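Local coordinates for protein ribonuclease J (Methanolobus psychrophilus R15, PDB 5HAB) that probably degrades RNA from its 5' end as a metal-dependent exoribonuclease of the beta-CASP group of metallo-beta-lactamase proteins, at residues D49-D54 and A99-H104; R213-G218 and L420-P425; D250-T255 and R370-A375. The protein carries 1 engineered substitution. All coordinates share one frame; numbering follows the deposited sequence.

Interaction 1: residues D49-D54 and A99-H104; sequences DIIIID and AIVCTH
Two parallel strands of the metallo-beta-lactamase sheet run side by side here, and D54 grips T103 just where strand 96-102 leads into the histidine motif that begins at H104. Three backbone bonds pair the strands: I52 N to A99 O (2.9 Å), V101 N to I52 O (2.7 Å) and D54 N to V101 O (2.6 Å). Beyond them the carboxylate of D54 takes over from the main chain. Its OD1 accepts T103 N at 2.8 Å on the syn side, 15° out of the carboxylate plane, while OD2 faces T103 OG1, whose position is less certain. With chi1 at -67°, CG of D54 stands beside its own backbone N and the carboxylate reaches over to the turn. This buried aspartate is consistent with the first conserved motif of the family, a second-shell residue that shapes the metal-site loop; H104 itself bonds D196 and the backbone of the engineered A106. On one face of the sheet I51 CD1 touches A99 CB (3.8 Å) and I51 CG2 meets V101 CG2 (3.9 Å), the two side chains crossing at a slant. I52 CB and I100 CG1 adjoin on the reverse face. Strand 41-46 flanks 49-53 and strand 124-126 flanks 96-102, while I51, I53 and V101 pack against strands 166-172 and 179-186 of the second sheet, inside the sandwich.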
loop_
_atom_site.group_PDB
_atom_site.type_symbol
_atom_site.label_atom_id
_atom_site.label_comp_id
_atom_site.label_asym_id
_atom_site.label_seq_id
_atom_site.Cartn_x
_atom_site.Cartn_y
_atom_site.Cartn_z
ATOM N N ASP B 49 -37.313 19.692 22.072
ATOM C CA ASP B 49 -37.739 19.366 20.715
ATOM C C ASP B 49 -36.564 18.807 19.919
ATOM O O ASP B 49 -35.447 19.280 20.062
ATOM C CB ASP B 49 -38.322 20.599 20.029
ATOM C CG ASP B 49 -39.666 21.002 20.605
ATOM O OD1 ASP B 49 -40.487 20.102 20.885
ATOM O OD2 ASP B 49 -39.888 22.217 20.798
ATOM N N ILE B 50 -36.805 17.782 19.105
ATOM C CA ILE B 50 -35.718 17.112 18.391
ATOM C C ILE B 50 -35.901 17.171 16.876
ATOM O O ILE B 50 -36.973 16.867 16.361
ATOM C CB ILE B 50 -35.583 15.650 18.855
ATOM C CG1 ILE B 50 -35.344 15.589 20.364
ATOM C CG2 ILE B 50 -34.455 14.949 18.104
ATOM C CD1 ILE B 50 -35.288 14.181 20.911
ATOM N N ILE B 51 -34.844 17.565 16.172
ATOM C CA ILE B 51 -34.779 17.476 14.717
ATOM C C ILE B 51 -33.837 16.337 14.330
ATOM O O ILE B 51 -32.650 16.413 14.596
ATOM C CB ILE B 51 -34.310 18.803 14.099
ATOM C CG1 ILE B 51 -35.132 19.967 14.652
ATOM C CG2 ILE B 51 -34.375 18.750 12.574
ATOM C CD1 ILE B 51 -36.558 19.990 14.159
ATOM N N ILE B 52 -34.360 15.281 13.720
ATOM C CA ILE B 52 -33.512 14.224 13.186
ATOM C C ILE B 52 -32.974 14.673 11.832
ATOM O O ILE B 52 -33.698 15.265 11.033
ATOM C CB ILE B 52 -34.273 12.880 13.078
ATOM C CG1 ILE B 52 -34.633 12.348 14.467
ATOM C CG2 ILE B 52 -33.443 11.840 12.347
ATOM C CD1 ILE B 52 -35.453 11.061 14.439
ATOM N N ILE B 53 -31.692 14.416 11.589
ATOM C CA ILE B 53 -31.074 14.719 10.305
ATOM C C ILE B 53 -30.515 13.438 9.687
ATOM O O ILE B 53 -29.595 12.804 10.238
ATOM C CB ILE B 53 -29.981 15.787 10.434
ATOM C CG1 ILE B 53 -30.499 16.999 11.214
ATOM C CG2 ILE B 53 -29.515 16.224 9.059
ATOM C CD1 ILE B 53 -29.526 18.173 11.231
ATOM N N ASP B 54 -31.139 13.058 8.572
ATOM C CA ASP B 54 -30.751 11.935 7.721
ATOM C C ASP B 54 -30.939 10.583 8.402
ATOM O O ASP B 54 -30.834 10.461 9.618
ATOM C CB ASP B 54 -29.302 12.103 7.245
ATOM C CG ASP B 54 -29.137 13.286 6.295
ATOM O OD1 ASP B 54 -30.022 13.490 5.434
ATOM O OD2 ASP B 54 -28.131 14.016 6.410
ATOM N N ALA B 99 -39.316 16.837 13.649
ATOM C CA ALA B 99 -39.101 16.801 12.203
ATOM C C ALA B 99 -37.941 15.890 11.826
ATOM O O ALA B 99 -37.044 15.641 12.626
ATOM C CB ALA B 99 -38.859 18.206 11.662
ATOM N N ILE B 100 -37.974 15.397 10.593
ATOM C CA ILE B 100 -36.897 14.590 10.041
ATOM C C ILE B 100 -36.359 15.260 8.779
ATOM O O ILE B 100 -37.056 15.334 7.771
ATOM C CB ILE B 100 -37.377 13.169 9.746
ATOM C CG1 ILE B 100 -37.841 12.492 11.038
ATOM C CG2 ILE B 100 -36.283 12.365 9.064
ATOM C CD1 ILE B 100 -38.353 11.080 10.837
ATOM N N VAL B 101 -35.132 15.764 8.830
ATOM C CA VAL B 101 -34.542 16.398 7.652
ATOM C C VAL B 101 -33.689 15.402 6.877
ATOM O O VAL B 101 -32.919 14.640 7.461
ATOM C CB VAL B 101 -33.713 17.638 8.031
ATOM C CG1 VAL B 101 -33.045 18.229 6.792
ATOM C CG2 VAL B 101 -34.591 18.686 8.690
ATOM N N CYS B 102 -33.863 15.390 5.559
ATOM C CA CYS B 102 -32.992 14.629 4.673
ATOM C C CYS B 102 -32.259 15.592 3.754
ATOM O O CYS B 102 -32.875 16.240 2.906
ATOM C CB CYS B 102 -33.785 13.615 3.863
ATOM S SG CYS B 102 -34.427 12.256 4.846
ATOM N N THR B 103 -30.941 15.681 3.917
ATOM C CA THR B 103 -30.170 16.698 3.213
ATOM C C THR B 103 -29.966 16.345 1.743
ATOM O O THR B 103 -29.665 17.223 0.935
ATOM C CB THR B 103 -28.798 16.918 3.873
ATOM O OG1 THR B 103 -28.190 15.650 4.137
ATOM C CG2 THR B 103 -28.951 17.686 5.179
ATOM N N HIS B 104 -30.140 15.073 1.397
ATOM C CA HIS B 104 -30.215 14.671 -0.011
ATOM C C HIS B 104 -30.806 13.274 -0.143
ATOM O O HIS B 104 -31.145 12.636 0.855
ATOM C CB HIS B 104 -28.836 14.733 -0.698
ATOM C CG HIS B 104 -27.822 13.780 -0.140
ATOM N ND1 HIS B 104 -27.996 12.414 -0.150
ATOM C CD2 HIS B 104 -26.603 13.999 0.408
ATOM C CE1 HIS B 104 -26.942 11.832 0.391
ATOM N NE2 HIS B 104 -26.079 12.772 0.736
#

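Interaction 2: residues R213-G218 and L420-P425; sequences RLKELG and LRMLKP
M422 leans over the helix 211-220 and packs against L214 and, at CG, against K215. Its CB lies 4.3 Å from L214 CB; CG then passes K215 CG at 4.2 Å, touching the aliphatic base of a lysine whose amine runs on to E256 of the second subunit. The chain is extended as far as SD, 4.2 Å from L214 CD1 and thus only loosely placed against it. A bend at the last torsion (chi3 -69°) folds the methyl back, and CE rests against that same CD1 at 3.7 Å, the two side chains set obliquely to one another. The thioether thus lies beside L214, with F199 adding to its surroundings. L423 works one residue further on, on the side toward the sheet: its CD2 lies against L214 O (3.5 Å) and beside L217 CB, pressing one branch onto the helix backbone.

The nearest backbone approach is at G218. Lacking a side chain, it brings CA to 3.3 Å from L423 O, a CA-H...O contact, with a second such contact to M422 O. No direct conventional hydrogen bond joins the segments. Instead one water donates to both K215 O and M422 O, and another to both G218 O and K424 O, so main-chain carbonyls of the two segments are bridged by solvent at two places. K424 has positive phi and leaves the helix, turning the chain toward P425. Each helix is followed after a short turn by a strand, 222-228 and 427-431, and these strands lie parallel and adjacent; L217 and L423 both reach V192 beneath. Paired helices covering the outer face of a sheet in this way are characteristic of the alpha-beta/beta-alpha sandwich of metallo-beta-lactamases.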
loop_
_atom_site.group_PDB
_atom_site.type_symbol
_atom_site.label_atom_id
_atom_site.label_comp_id
_atom_site.label_asym_id
_atom_site.label_seq_id
_atom_site.Cartn_x
_atom_site.Cartn_y
_atom_site.Cartn_z
ATOM N N ARG B 213 -23.960 33.530 2.382
ATOM C CA ARG B 213 -24.823 33.117 3.476
ATOM C C ARG B 213 -24.012 32.429 4.564
ATOM O O ARG B 213 -24.295 32.600 5.746
ATOM C CB ARG B 213 -25.937 32.195 2.979
ATOM C CG ARG B 213 -26.933 31.798 4.057
ATOM C CD ARG B 213 -27.539 33.031 4.713
ATOM N NE ARG B 213 -28.407 32.684 5.833
ATOM C CZ ARG B 213 -28.464 33.371 6.969
ATOM N NH1 ARG B 213 -27.699 34.440 7.138
ATOM N NH2 ARG B 213 -29.282 32.984 7.939
ATOM N N LEU B 214 -22.998 31.663 4.167
ATOM C CA LEU B 214 -22.137 30.996 5.139
ATOM C C LEU B 214 -21.434 32.030 6.010
ATOM O O LEU B 214 -21.373 31.887 7.237
ATOM C CB LEU B 214 -21.105 30.103 4.441
ATOM C CG LEU B 214 -21.623 28.922 3.612
ATOM C CD1 LEU B 214 -20.469 28.135 2.998
ATOM C CD2 LEU B 214 -22.511 28.015 4.441
ATOM N N LYS B 215 -20.937 33.089 5.374
ATOM C CA LYS B 215 -20.239 34.151 6.094
ATOM C C LYS B 215 -21.192 34.876 7.040
ATOM O O LYS B 215 -20.862 35.129 8.209
ATOM C CB LYS B 215 -19.616 35.142 5.111
ATOM C CG LYS B 215 -18.550 34.549 4.208
ATOM C CD LYS B 215 -17.957 35.612 3.297
ATOM C CE LYS B 215 -17.091 34.994 2.213
ATOM N NZ LYS B 215 -16.533 36.034 1.305
ATOM N N GLU B 216 -22.374 35.207 6.525
ATOM C CA GLU B 216 -23.419 35.827 7.336
ATOM C C GLU B 216 -23.738 34.985 8.568
ATOM O O GLU B 216 -23.764 35.510 9.674
ATOM C CB GLU B 216 -24.685 36.055 6.510
ATOM C CG GLU B 216 -24.572 37.205 5.524
ATOM C CD GLU B 216 -25.882 37.497 4.819
ATOM O OE1 GLU B 216 -26.739 36.589 4.755
ATOM O OE2 GLU B 216 -26.056 38.635 4.327
ATOM N N LEU B 217 -23.986 33.689 8.370
ATOM C CA LEU B 217 -24.223 32.752 9.473
ATOM C C LEU B 217 -23.097 32.808 10.489
ATOM O O LEU B 217 -23.338 32.840 11.697
ATOM C CB LEU B 217 -24.369 31.317 8.964
ATOM C CG LEU B 217 -25.771 30.775 8.717
ATOM C CD1 LEU B 217 -25.672 29.363 8.191
ATOM C CD2 LEU B 217 -26.579 30.807 10.001
ATOM N N GLY B 218 -21.867 32.790 9.986
ATOM C CA GLY B 218 -20.698 32.935 10.831
ATOM C C GLY B 218 -20.797 34.150 11.733
ATOM O O GLY B 218 -20.527 34.071 12.931
ATOM N N LEU B 420 -14.552 26.171 7.908
ATOM C CA LEU B 420 -14.309 26.486 9.303
ATOM C C LEU B 420 -14.071 27.985 9.469
ATOM O O LEU B 420 -14.515 28.585 10.447
ATOM C CB LEU B 420 -13.113 25.683 9.817
ATOM C CG LEU B 420 -13.225 25.033 11.191
ATOM C CD1 LEU B 420 -14.586 24.383 11.344
ATOM C CD2 LEU B 420 -12.134 23.993 11.348
ATOM N N ARG B 421 -13.393 28.597 8.501
ATOM C CA ARG B 421 -13.115 30.029 8.599
ATOM C C ARG B 421 -14.350 30.878 8.307
ATOM O O ARG B 421 -14.467 32.000 8.798
ATOM C CB ARG B 421 -11.989 30.429 7.642
ATOM C CG ARG B 421 -10.600 29.974 8.066
ATOM C CD ARG B 421 -9.500 30.714 7.297
ATOM N NE ARG B 421 -9.901 32.056 6.874
ATOM C CZ ARG B 421 -10.254 32.372 5.630
ATOM N NH1 ARG B 421 -10.257 31.440 4.685
ATOM N NH2 ARG B 421 -10.607 33.616 5.334
ATOM N N MET B 422 -15.287 30.332 7.543
ATOM C CA MET B 422 -16.499 31.068 7.212
ATOM C C MET B 422 -17.560 30.971 8.311
ATOM O O MET B 422 -18.107 31.984 8.746
ATOM C CB MET B 422 -17.067 30.568 5.882
ATOM C CG MET B 422 -16.263 31.023 4.671
ATOM S SD MET B 422 -17.014 30.561 3.098
ATOM C CE MET B 422 -16.792 28.784 3.125
ATOM N N LEU B 423 -17.846 29.756 8.764
ATOM C CA LEU B 423 -18.905 29.558 9.746
ATOM C C LEU B 423 -18.472 29.957 11.152
ATOM O O LEU B 423 -19.316 30.237 12.004
ATOM C CB LEU B 423 -19.372 28.101 9.740
ATOM C CG LEU B 423 -20.273 27.708 8.570
ATOM C CD1 LEU B 423 -20.662 26.237 8.659
ATOM C CD2 LEU B 423 -21.509 28.598 8.550
ATOM N N LYS B 424 -17.161 29.990 11.374
ATOM C CA LYS B 424 -16.580 30.247 12.695
ATOM C C LYS B 424 -17.362 29.587 13.837
ATOM O O LYS B 424 -17.765 30.256 14.787
ATOM C CB LYS B 424 -16.469 31.755 12.934
ATOM C CG LYS B 424 -15.650 32.480 11.873
ATOM C CD LYS B 424 -15.612 33.982 12.121
ATOM C CE LYS B 424 -15.488 34.757 10.815
ATOM N NZ LYS B 424 -15.592 36.229 11.029
ATOM N N PRO B 425 -17.589 28.268 13.743
ATOM C CA PRO B 425 -18.421 27.641 14.773
ATOM C C PRO B 425 -17.769 27.640 16.153
ATOM O O PRO B 425 -16.548 27.595 16.277
ATOM C CB PRO B 425 -18.595 26.217 14.250
ATOM C CG PRO B 425 -17.358 25.961 13.481
ATOM C CD PRO B 425 -17.033 27.271 12.811
HETATM O O HOH W 1 -18.058 35.195 9.078
HETATM O O HOH W 2 -20.257 31.990 14.908
#

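Interaction 3: residues D250-T255 and R370-A375; sequences DVLLGT and RIIFSA
R370 opens the strand and reaches across to V251 at the end of the helix 241-253. Bent at chi2 and again at chi3 (38°), its chain curls so that NH2 donates to V251 O at 2.7 Å. The carbonyl oxygen lies at the edge of the guanidinium, nearly in its plane, but the N-H...O angle of 145° leaves the bond somewhat bent. Over one face of the same group sits T255, with OG1 3.7 Å from NH1 and displaced toward the rim; that hydroxyl bonds E418 of the second subunit, which also forms a long, weak ion pair with R370. A positive group beside the carbonyls of a helix C-terminus is probably favourable electrostatically. I371 turns to the reverse face of the sheet, onto L394. I372 returns to the helix: its CG1 meets V251 CG1 at 3.7 Å, the two side chains sliding past each other in opposite directions, and its CD1 touches L252 CD2 at 4.1 Å. F373 again faces helix 381-396, packing on R387 and L390. S374, the centre of an inverse gamma turn, is tied through OG to V405 O and through its own carbonyl to T266. Strand 370-374 lies between strands 262-266 and 400-402 of the parallel beta-CASP sheet, bonded through its backbone to I263 and Y402, with helix 241-253 on one face and helix 381-396 on the other.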
loop_
_atom_site.group_PDB
_atom_site.type_symbol
_atom_site.label_atom_id
_atom_site.label_comp_id
_atom_site.label_asym_id
_atom_site.label_seq_id
_atom_site.Cartn_x
_atom_site.Cartn_y
_atom_site.Cartn_z
ATOM N N ASP B 250 -13.116 13.709 -22.955
ATOM C CA ASP B 250 -11.891 13.266 -23.616
ATOM C C ASP B 250 -11.904 11.758 -23.861
ATOM O O ASP B 250 -11.488 11.293 -24.920
ATOM C CB ASP B 250 -10.666 13.671 -22.787
ATOM C CG ASP B 250 -9.381 13.704 -23.605
ATOM O OD1 ASP B 250 -9.345 13.107 -24.705
ATOM O OD2 ASP B 250 -8.407 14.342 -23.149
ATOM N N VAL B 251 -12.380 10.996 -22.883
ATOM C CA VAL B 251 -12.417 9.543 -23.021
ATOM C C VAL B 251 -13.416 9.129 -24.105
ATOM O O VAL B 251 -13.192 8.156 -24.831
ATOM C CB VAL B 251 -12.752 8.864 -21.676
ATOM C CG1 VAL B 251 -13.039 7.380 -21.872
ATOM C CG2 VAL B 251 -11.613 9.062 -20.687
ATOM N N LEU B 252 -14.514 9.870 -24.225
ATOM C CA LEU B 252 -15.586 9.457 -25.128
ATOM C C LEU B 252 -15.349 9.910 -26.570
ATOM O O LEU B 252 -15.674 9.188 -27.513
ATOM C CB LEU B 252 -16.937 9.974 -24.625
ATOM C CG LEU B 252 -17.532 9.158 -23.474
ATOM C CD1 LEU B 252 -18.704 9.882 -22.831
ATOM C CD2 LEU B 252 -17.957 7.789 -23.971
ATOM N N LEU B 253 -14.773 11.095 -26.739
ATOM C CA LEU B 253 -14.554 11.650 -28.072
ATOM C C LEU B 253 -13.123 11.435 -28.573
ATOM O O LEU B 253 -12.906 11.207 -29.763
ATOM C CB LEU B 253 -14.880 13.146 -28.079
ATOM C CG LEU B 253 -16.315 13.539 -27.724
ATOM C CD1 LEU B 253 -16.427 15.041 -27.519
ATOM C CD2 LEU B 253 -17.276 13.073 -28.797
ATOM N N GLY B 254 -12.155 11.500 -27.664
ATOM C CA GLY B 254 -10.753 11.376 -28.026
ATOM C C GLY B 254 -10.293 9.959 -28.312
ATOM O O GLY B 254 -9.646 9.324 -27.477
ATOM N N THR B 255 -10.635 9.456 -29.494
ATOM C CA THR B 255 -10.326 8.080 -29.855
ATOM C C THR B 255 -10.192 7.924 -31.375
ATOM O O THR B 255 -11.016 8.435 -32.136
ATOM C CB THR B 255 -11.402 7.108 -29.308
ATOM O OG1 THR B 255 -11.153 5.780 -29.786
ATOM C CG2 THR B 255 -12.804 7.552 -29.719
ATOM N N ARG B 370 -15.088 -0.819 -25.614
ATOM C CA ARG B 370 -14.646 0.056 -24.539
ATOM C C ARG B 370 -15.716 0.248 -23.439
ATOM O O ARG B 370 -16.842 0.681 -23.698
ATOM C CB ARG B 370 -14.198 1.393 -25.148
ATOM C CG ARG B 370 -12.848 1.314 -25.891
ATOM C CD ARG B 370 -12.794 2.303 -27.056
ATOM N NE ARG B 370 -13.462 3.538 -26.686
ATOM C CZ ARG B 370 -12.828 4.654 -26.334
ATOM N NH1 ARG B 370 -11.495 4.691 -26.319
ATOM N NH2 ARG B 370 -13.525 5.739 -26.002
ATOM N N ILE B 371 -15.351 -0.113 -22.212
ATOM C CA ILE B 371 -16.243 0.035 -21.067
ATOM C C ILE B 371 -15.716 1.101 -20.116
ATOM O O ILE B 371 -14.635 0.964 -19.542
ATOM C CB ILE B 371 -16.455 -1.308 -20.363
ATOM C CG1 ILE B 371 -16.956 -2.324 -21.392
ATOM C CG2 ILE B 371 -17.436 -1.158 -19.209
ATOM C CD1 ILE B 371 -17.222 -3.684 -20.845
ATOM N N ILE B 372 -16.493 2.169 -19.966
ATOM C CA ILE B 372 -16.085 3.322 -19.183
ATOM C C ILE B 372 -16.807 3.361 -17.841
ATOM O O ILE B 372 -18.014 3.613 -17.773
ATOM C CB ILE B 372 -16.336 4.627 -19.960
ATOM C CG1 ILE B 372 -15.514 4.653 -21.250
ATOM C CG2 ILE B 372 -16.017 5.833 -19.092
ATOM C CD1 ILE B 372 -16.317 4.329 -22.485
ATOM N N PHE B 373 -16.052 3.110 -16.777
ATOM C CA PHE B 373 -16.538 3.253 -15.416
ATOM C C PHE B 373 -16.351 4.693 -14.955
ATOM O O PHE B 373 -15.261 5.086 -14.550
ATOM C CB PHE B 373 -15.800 2.303 -14.472
ATOM C CG PHE B 373 -16.075 0.852 -14.729
ATOM C CD1 PHE B 373 -15.499 0.204 -15.810
ATOM C CD2 PHE B 373 -16.889 0.127 -13.876
ATOM C CE1 PHE B 373 -15.745 -1.134 -16.046
ATOM C CE2 PHE B 373 -17.136 -1.214 -14.103
ATOM C CZ PHE B 373 -16.564 -1.846 -15.190
ATOM N N SER B 374 -17.413 5.484 -15.031
ATOM C CA SER B 374 -17.368 6.845 -14.519
ATOM C C SER B 374 -17.690 6.836 -13.027
ATOM O O SER B 374 -18.713 7.371 -12.594
ATOM C CB SER B 374 -18.338 7.737 -15.274
ATOM O OG SER B 374 -18.049 9.088 -15.006
ATOM N N ALA B 375 -16.808 6.203 -12.258
ATOM C CA ALA B 375 -16.997 5.988 -10.829
ATOM C C ALA B 375 -15.739 5.380 -10.217
ATOM O O ALA B 375 -14.891 4.831 -10.924
ATOM C CB ALA B 375 -18.194 5.082 -10.573
#

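Interactions 1 and 2 belong to the metallo-beta-lactamase part, their centres about 21 Å apart. Interaction 1 joins two strands of one sheet and also packs on the inner face of the second; interaction 2 covers that second sheet from outside, so the two contacts bracket it. Interaction 3, about 39 Å from either centre, lies in the beta-CASP part. Along the chain, interaction 1 closes first; the segments 250-255 and 370-375 then come between 213-218 and 420-425. This order fits the beta-CASP part being an insertion in the metallo-beta-lactamase fold, as in this family, with interaction 2 joining the chain before and after it. Interactions 2 and 3 both touch the second subunit, through K215 and T255 among others.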